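Local atomic coordinates of Lmo0794 protein (Listeria monocytogenes, PDB entry 3EW7), a protein that is of unknown function but has a Rossmann domain of the NAD(P)H-binding family, short-chain dehydrogenase type, and may act as an NAD(P)-dependent oxidoreductase. Residues Phe52-Leu56 with Ser57-Asp61; Ser88-Gly92 with Thr93-Arg97; Ile192-Leu195 with Asp196-Arg200. The protein carries 3 engineered substitutions. All blocks are in the same frame, centred on the assembly; numbering follows the deposited sequence.

Contact 1. Residues Phe52-Leu56 with Ser57-Asp61; sequences FDLTL and SDLSD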
loop_
_atom_site.group_PDB
_atom_site.type_symbol
_atom_site.label_atom_id
_atom_site.label_comp_id
_atom_site.label_asym_id
_atom_site.label_seq_id
_atom_site.Cartn_x
_atom_site.Cartn_y
_atom_site.Cartn_z
ATOM N N PHE A 52 6.968 8.905 6.212
ATOM C CA PHE A 52 8.209 9.643 6.030
ATOM C C PHE A 52 9.331 9.273 6.986
ATOM O O PHE A 52 10.503 9.478 6.672
ATOM C CB PHE A 52 7.919 11.140 6.120
ATOM C CG PHE A 52 7.288 11.697 4.887
ATOM C CD1 PHE A 52 8.038 11.861 3.729
ATOM C CD2 PHE A 52 5.932 12.003 4.858
ATOM C CE1 PHE A 52 7.450 12.322 2.557
ATOM C CE2 PHE A 52 5.329 12.468 3.675
ATOM C CZ PHE A 52 6.092 12.627 2.526
ATOM N N ASP A 53 8.979 8.722 8.144
ATOM C CA ASP A 53 9.972 8.344 9.147
ATOM C C ASP A 53 10.404 6.892 9.062
ATOM O O ASP A 53 11.248 6.447 9.840
ATOM C CB ASP A 53 9.438 8.587 10.559
ATOM C CG ASP A 53 8.919 9.984 10.750
ATOM O OD1 ASP A 53 9.614 10.939 10.335
ATOM O OD2 ASP A 53 7.819 10.120 11.326
ATOM N N LEU A 54 9.817 6.148 8.138
ATOM C CA LEU A 54 10.151 4.739 7.987
ATOM C C LEU A 54 11.596 4.473 7.544
ATOM O O LEU A 54 12.086 5.057 6.568
ATOM C CB LEU A 54 9.168 4.099 7.011
ATOM C CG LEU A 54 7.963 3.373 7.609
ATOM C CD1 LEU A 54 7.603 3.958 8.963
ATOM C CD2 LEU A 54 6.805 3.454 6.630
ATOM N N THR A 55 12.276 3.588 8.270
ATOM C CA THR A 55 13.657 3.235 7.945
ATOM C C THR A 55 13.688 1.794 7.492
ATOM O O THR A 55 12.858 0.997 7.923
ATOM C CB THR A 55 14.569 3.315 9.160
ATOM O OG1 THR A 55 14.210 2.271 10.076
ATOM C CG2 THR A 55 14.432 4.667 9.849
ATOM N N LEU A 56 14.649 1.452 6.639
ATOM C CA LEU A 56 14.776 0.081 6.149
ATOM C C LEU A 56 14.571 -0.920 7.285
ATOM O O LEU A 56 13.896 -1.940 7.117
ATOM C CB LEU A 56 16.155 -0.141 5.528
ATOM C CG LEU A 56 16.429 -1.546 4.965
ATOM C CD1 LEU A 56 15.534 -1.808 3.756
ATOM C CD2 LEU A 56 17.896 -1.665 4.571
ATOM N N SER A 57 15.149 -0.618 8.443
ATOM C CA SER A 57 15.035 -1.486 9.613
ATOM C C SER A 57 13.612 -1.974 9.885
ATOM O O SER A 57 13.359 -3.176 9.887
ATOM C CB SER A 57 15.573 -0.771 10.853
ATOM O OG SER A 57 15.416 -1.578 12.003
ATOM N N ASP A 58 12.679 -1.055 10.112
ATOM C CA ASP A 58 11.307 -1.470 10.395
ATOM C C ASP A 58 10.496 -1.940 9.185
ATOM O O ASP A 58 9.360 -2.389 9.331
ATOM C CB ASP A 58 10.541 -0.371 11.155
ATOM C CG ASP A 58 10.973 1.029 10.771
ATOM O OD1 ASP A 58 11.189 1.274 9.570
ATOM O OD2 ASP A 58 11.080 1.892 11.674
ATOM N N LEU A 59 11.083 -1.858 7.998
ATOM C CA LEU A 59 10.400 -2.309 6.793
ATOM C C LEU A 59 10.776 -3.758 6.485
ATOM O O LEU A 59 9.932 -4.560 6.082
ATOM C CB LEU A 59 10.781 -1.427 5.609
ATOM C CG LEU A 59 9.660 -0.633 4.941
ATOM C CD1 LEU A 59 8.867 0.120 5.999
ATOM C CD2 LEU A 59 10.259 0.322 3.919
ATOM N N SER A 60 12.048 -4.092 6.679
ATOM C CA SER A 60 12.533 -5.437 6.407
ATOM C C SER A 60 12.003 -6.474 7.399
ATOM O O SER A 60 12.377 -7.642 7.354
ATOM C CB SER A 60 14.063 -5.437 6.380
ATOM O OG SER A 60 14.591 -4.738 7.490
ATOM N N ASP A 61 11.134 -6.040 8.304
ATOM C CA ASP A 61 10.522 -6.949 9.264
ATOM C C ASP A 61 9.425 -7.684 8.512
ATOM O O ASP A 61 8.985 -8.761 8.911
ATOM C CB ASP A 61 9.874 -6.155 10.396
ATOM C CG ASP A 61 10.677 -6.184 11.667
ATOM O OD1 ASP A 61 11.927 -6.252 11.580
ATOM O OD2 ASP A 61 10.053 -6.120 12.749
#
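L56 meets S60 and L59 through its backbone: two N-H groups converge on L56 O in the short, weakly bonded helical turn between strands 45-48 and 64-67 of the Rossmann-type sheet. S60 N approaches L56 O to 2.9 Å, fairly straight (N-H...O 163°) and almost end-on to the carbonyl. L59 N, also 2.9 Å from L56 O, makes a more bent bond (140°) from above the carbonyl plane. The L56 side chain, with CG anti to the backbone N (chi1 -180°), leaves the turn and packs on V89 of helix 79-90. L59 instead turns its side chain back: its CD1 reaches L54 CG at 3.7 Å, the two leucines crossing at about a right angle, and L90 adds a further apolar neighbour. T55 N lies 2.9 Å from D58 OD1, but that oxygen is crowded in the model and the bond is doubtful, as is the weak one from T55 OG1. K49 makes a long, weak ion pair with D58 OD2, and H85 NE2 is hydrogen-bonded to L54 O. L56 and L59 thus pack the turn against helix 79-90, while L56 O, gripped by two N-H groups, ties in L59 and S60.

Contact 2. Residues Ser88-Gly92 with Thr93-Arg97; sequences SVLNG and TVSPR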
loop_
_atom_site.group_PDB
_atom_site.type_symbol
_atom_site.label_atom_id
_atom_site.label_comp_id
_atom_site.label_asym_id
_atom_site.label_seq_id
_atom_site.Cartn_x
_atom_site.Cartn_y
_atom_site.Cartn_z
ATOM N N SER A 88 14.102 5.406 -1.980
ATOM C CA SER A 88 15.515 5.523 -1.609
ATOM C C SER A 88 15.862 4.573 -0.455
ATOM O O SER A 88 16.941 3.971 -0.421
ATOM C CB SER A 88 15.869 6.969 -1.223
ATOM O OG SER A 88 15.354 7.313 0.054
ATOM N N VAL A 89 14.940 4.439 0.486
ATOM C CA VAL A 89 15.151 3.577 1.627
ATOM C C VAL A 89 15.192 2.113 1.198
ATOM O O VAL A 89 15.938 1.308 1.757
ATOM C CB VAL A 89 14.030 3.789 2.667
ATOM C CG1 VAL A 89 13.925 2.597 3.598
ATOM C CG2 VAL A 89 14.313 5.045 3.461
ATOM N N LEU A 90 14.396 1.777 0.191
ATOM C CA LEU A 90 14.318 0.402 -0.298
ATOM C C LEU A 90 15.347 0.032 -1.364
ATOM O O LEU A 90 15.504 -1.143 -1.692
ATOM C CB LEU A 90 12.920 0.138 -0.865
ATOM C CG LEU A 90 11.948 -0.803 -0.156
ATOM C CD1 LEU A 90 12.604 -1.419 1.061
ATOM C CD2 LEU A 90 10.701 -0.033 0.237
ATOM N N ASN A 91 16.044 1.028 -1.901
ATOM C CA ASN A 91 17.015 0.790 -2.961
ATOM C C ASN A 91 18.053 -0.307 -2.709
ATOM O O ASN A 91 18.502 -0.493 -1.579
ATOM C CB ASN A 91 17.744 2.078 -3.295
ATOM C CG ASN A 91 18.569 1.952 -4.551
ATOM O OD1 ASN A 91 18.020 1.878 -5.654
ATOM N ND2 ASN A 91 19.890 1.902 -4.397
ATOM N N GLY A 92 18.444 -1.007 -3.782
ATOM C CA GLY A 92 19.424 -2.085 -3.700
ATOM C C GLY A 92 18.915 -3.212 -2.821
ATOM O O GLY A 92 19.657 -3.808 -2.038
ATOM N N THR A 93 17.642 -3.540 -3.004
ATOM C CA THR A 93 16.999 -4.544 -2.182
ATOM C C THR A 93 15.933 -5.410 -2.868
ATOM O O THR A 93 15.416 -5.070 -3.932
ATOM C CB THR A 93 16.348 -3.818 -0.994
ATOM O OG1 THR A 93 17.117 -4.052 0.186
ATOM C CG2 THR A 93 14.906 -4.229 -0.817
ATOM N N VAL A 94 15.610 -6.540 -2.245
ATOM C CA VAL A 94 14.535 -7.407 -2.719
ATOM C C VAL A 94 13.786 -7.806 -1.412
ATOM O O VAL A 94 12.791 -8.525 -1.464
ATOM C CB VAL A 94 15.064 -8.675 -3.474
ATOM C CG1 VAL A 94 15.897 -9.554 -2.548
ATOM C CG2 VAL A 94 13.865 -9.456 -4.049
ATOM N N SER A 95 14.280 -7.285 -0.284
ATOM C CA SER A 95 13.814 -7.499 1.091
ATOM C C SER A 95 12.287 -7.542 1.320
ATOM O O SER A 95 11.822 -8.573 1.862
ATOM C CB SER A 95 14.492 -6.424 2.001
ATOM O OG SER A 95 14.219 -5.157 1.446
ATOM N N PRO A 96 11.565 -6.407 1.254
ATOM C CA PRO A 96 10.118 -6.540 1.419
ATOM C C PRO A 96 9.713 -6.190 -0.000
ATOM O O PRO A 96 10.464 -5.521 -0.715
ATOM C CB PRO A 96 9.733 -5.397 2.371
ATOM C CG PRO A 96 10.815 -5.283 3.207
ATOM C CD PRO A 96 11.953 -5.301 2.168
ATOM N N ARG A 97 8.547 -6.620 -0.419
ATOM C CA ARG A 97 8.075 -6.264 -1.744
ATOM C C ARG A 97 7.280 -4.991 -1.479
ATOM O O ARG A 97 6.544 -4.933 -0.494
ATOM C CB ARG A 97 7.159 -7.368 -2.270
ATOM C CG ARG A 97 6.806 -7.238 -3.713
ATOM C CD ARG A 97 6.031 -8.439 -4.149
ATOM N NE ARG A 97 5.273 -8.118 -5.342
ATOM C CZ ARG A 97 4.187 -8.779 -5.700
ATOM N NH1 ARG A 97 3.761 -9.787 -4.946
ATOM N NH2 ARG A 97 3.518 -8.415 -6.789
#
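L90 meets T93, S95 and P96 where the chain turns back after helix 79-90, and the meeting is mainly apolar. One methyl does the touching: L90 CD1 stands 4.1 Å from P96 CD and 4.1 Å from the T93 CG2 methyl, with both partners set obliquely to the leucine. S95 OG is 4.1 Å from L90 CD1 as well, a van der Waals neighbour and not a polar partner. L56 of the short helix 56-59, together with F148, also packs on L90, and V65 of strand 64-67 lies on P96, so the apolar patch continues beyond the turn.

Polar contacts are sparse and weak. T93 OG1 is 3.4 Å from G92 O and 3.3 Å from S95 OG; its single proton cannot serve both, and the placing of S95 OG is doubtful. At the end of the helix N91 N makes a weak bond to S88 O, 3.4 Å away.

Backbone shape does the rest. N91 is the first residue to leave helical angles, and G92 follows with a positive phi (62°), a conformation easily reached without a side chain. The chain then runs to R97, which opens strand 97-101; R97 makes backbone hydrogen bonds with N63 and V65, and its guanidinium takes E197 in a salt bridge and T151 in a hydrogen bond.

This is a helix-to-strand connection of a Rossmann fold. The turn is joined across mainly by loose apolar contacts of L90 with T93 and P96, and G92 supplies the positive phi, while R97, at the start of the strand, has firmer polar partners.

Contact 3. Residues Ile192-Leu195 with Asp196-Arg200; sequences IAVL and DEIER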
loop_
_atom_site.group_PDB
_atom_site.type_symbol
_atom_site.label_atom_id
_atom_site.label_comp_id
_atom_site.label_asym_id
_atom_site.label_seq_id
_atom_site.Cartn_x
_atom_site.Cartn_y
_atom_site.Cartn_z
ATOM N N ILE A 192 -9.246 -8.230 -2.462
ATOM C CA ILE A 192 -9.077 -9.627 -2.854
ATOM C C ILE A 192 -8.046 -9.739 -3.973
ATOM O O ILE A 192 -7.225 -10.648 -3.980
ATOM C CB ILE A 192 -10.417 -10.220 -3.312
ATOM C CG1 ILE A 192 -11.291 -10.477 -2.078
ATOM C CG2 ILE A 192 -10.184 -11.488 -4.135
ATOM C CD1 ILE A 192 -12.778 -10.557 -2.373
ATOM N N ALA A 193 -8.102 -8.806 -4.918
ATOM C CA ALA A 193 -7.156 -8.781 -6.016
ATOM C C ALA A 193 -5.788 -8.494 -5.408
ATOM O O ALA A 193 -4.841 -9.240 -5.638
ATOM C CB ALA A 193 -7.529 -7.683 -7.013
ATOM N N VAL A 194 -5.696 -7.419 -4.621
ATOM C CA VAL A 194 -4.433 -7.038 -3.991
ATOM C C VAL A 194 -3.785 -8.239 -3.305
ATOM O O VAL A 194 -2.628 -8.568 -3.568
ATOM C CB VAL A 194 -4.628 -5.877 -2.958
ATOM C CG1 VAL A 194 -3.403 -5.742 -2.068
ATOM C CG2 VAL A 194 -4.848 -4.556 -3.690
ATOM N N LEU A 195 -4.519 -8.929 -2.447
ATOM C CA LEU A 195 -3.975 -10.084 -1.772
ATOM C C LEU A 195 -3.693 -11.281 -2.686
ATOM O O LEU A 195 -2.893 -12.147 -2.330
ATOM C CB LEU A 195 -4.876 -10.488 -0.619
ATOM C CG LEU A 195 -4.228 -9.901 0.627
ATOM C CD1 LEU A 195 -4.930 -8.626 1.035
ATOM C CD2 LEU A 195 -4.263 -10.932 1.728
ATOM N N ASP A 196 -4.339 -11.338 -3.848
ATOM C CA ASP A 196 -4.082 -12.419 -4.791
ATOM C C ASP A 196 -2.665 -12.227 -5.335
ATOM O O ASP A 196 -1.859 -13.163 -5.350
ATOM C CB ASP A 196 -5.077 -12.393 -5.962
ATOM C CG ASP A 196 -6.386 -13.081 -5.630
ATOM O OD1 ASP A 196 -6.377 -13.947 -4.725
ATOM O OD2 ASP A 196 -7.416 -12.765 -6.275
ATOM N N GLU A 197 -2.394 -10.994 -5.763
ATOM C CA GLU A 197 -1.119 -10.600 -6.313
ATOM C C GLU A 197 0.031 -10.817 -5.276
ATOM O O GLU A 197 1.166 -11.094 -5.675
ATOM C CB GLU A 197 -1.162 -9.131 -6.760
ATOM C CG GLU A 197 0.125 -8.652 -7.377
ATOM C CD GLU A 197 0.609 -9.582 -8.473
ATOM O OE1 GLU A 197 -0.233 -10.270 -9.097
ATOM O OE2 GLU A 197 1.831 -9.612 -8.721
ATOM N N ILE A 198 -0.275 -10.740 -3.973
ATOM C CA ILE A 198 0.703 -10.915 -2.907
ATOM C C ILE A 198 1.052 -12.406 -2.709
ATOM O O ILE A 198 2.231 -12.786 -2.501
ATOM C CB ILE A 198 0.155 -10.352 -1.607
ATOM C CG1 ILE A 198 0.150 -8.831 -1.637
ATOM C CG2 ILE A 198 0.946 -10.860 -0.443
ATOM C CD1 ILE A 198 -0.373 -8.161 -0.391
ATOM N N GLU A 199 0.031 -13.253 -2.796
ATOM C CA GLU A 199 0.180 -14.704 -2.641
ATOM C C GLU A 199 0.670 -15.413 -3.932
ATOM O O GLU A 199 1.434 -16.396 -3.904
ATOM C CB GLU A 199 -1.186 -15.257 -2.191
ATOM C CG GLU A 199 -1.751 -14.718 -0.846
ATOM C CD GLU A 199 -3.049 -15.419 -0.383
ATOM O OE1 GLU A 199 -3.952 -15.687 -1.202
ATOM O OE2 GLU A 199 -3.198 -15.673 0.825
ATOM N N ARG A 200 0.234 -14.885 -5.066
ATOM C CA ARG A 200 0.622 -15.446 -6.344
ATOM C C ARG A 200 1.030 -14.362 -7.326
ATOM O O ARG A 200 0.318 -14.052 -8.282
ATOM C CB ARG A 200 -0.518 -16.295 -6.904
ATOM C CG ARG A 200 -0.754 -17.613 -6.162
ATOM C CD ARG A 200 -2.194 -18.112 -6.310
ATOM N NE ARG A 200 -2.855 -18.157 -5.005
ATOM C CZ ARG A 200 -3.689 -17.229 -4.540
ATOM N NH1 ARG A 200 -3.990 -16.162 -5.273
ATOM N NH2 ARG A 200 -4.217 -17.369 -3.332
#
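I192 and D196, one helical turn apart, lie side by side and point the same way, with I192 CG2 3.7 Å from D196 OD2. The D196 carboxylate carbon is placed beside its own backbone N (chi1 -83°); this carries the carboxylate back over I192 O, beside the isoleucine. The R200 guanidinium turns its edge to that carboxylate, D196 CG lying in its plane, and NH1 makes a long salt bridge of 3.3 Å to D196 OD1, with a weak hydrogen bond. One face of the guanidinium rests, off-centre, over E199 CB, while NH2 reaches E199 OE1 at 2.7 Å. R23 also bridges D196 OD1 and E199 OE1, so two arginines share two acids in a network that would probably stabilise both carboxylates in their charged form.

On another side of the helix V194 and I198 meet loosely, V194 CG1 and I198 CD1 standing 4.2 Å apart; L195 CG comes to 4.4 Å from the same I198 CD1. E197 heads elsewhere: its chain bends at chi2 (51°) and brings OE2 to the backbone N-H groups of N202 and H203. Beneath the side chains run helical backbone bonds, the straightest from E197 N to A193 O at 3.0 Å (168°); D196 N is shared between I192 O and, weakly, A193 O.

I192-E199 form the last turns of helix 187-199, and R200 leaves it. Helix 11-22 packs against it, I16 touching V194 and E19 and A20 touching L195, while I198 rests on V64 and V66 of strand 64-67, so this end of the helix joins the first helix of the Rossmann domain to the parallel sheet.

The three contacts follow one another along the chain within a single Rossmann-type domain of an NAD(P)H-binding family, built on a parallel sheet of strand order 3-2-1-4-5-6-7. Contacts 1 and 2 are neighbours, centres about 10 Å apart: the short helix 56-59 before strand 64-67 packs on the end of helix 79-90, and P96 lies against L59 and S60. Contact 3, on helix 187-199, is about 20 Å from contact 2 and 23 Å from contact 1, centre to centre. It touches contact 2 through the R97-E197 salt bridge but stays clear of contact 1. R97 therefore links the start of strand 97-101 to helix 187-199, joining the fifth strand to the last helix.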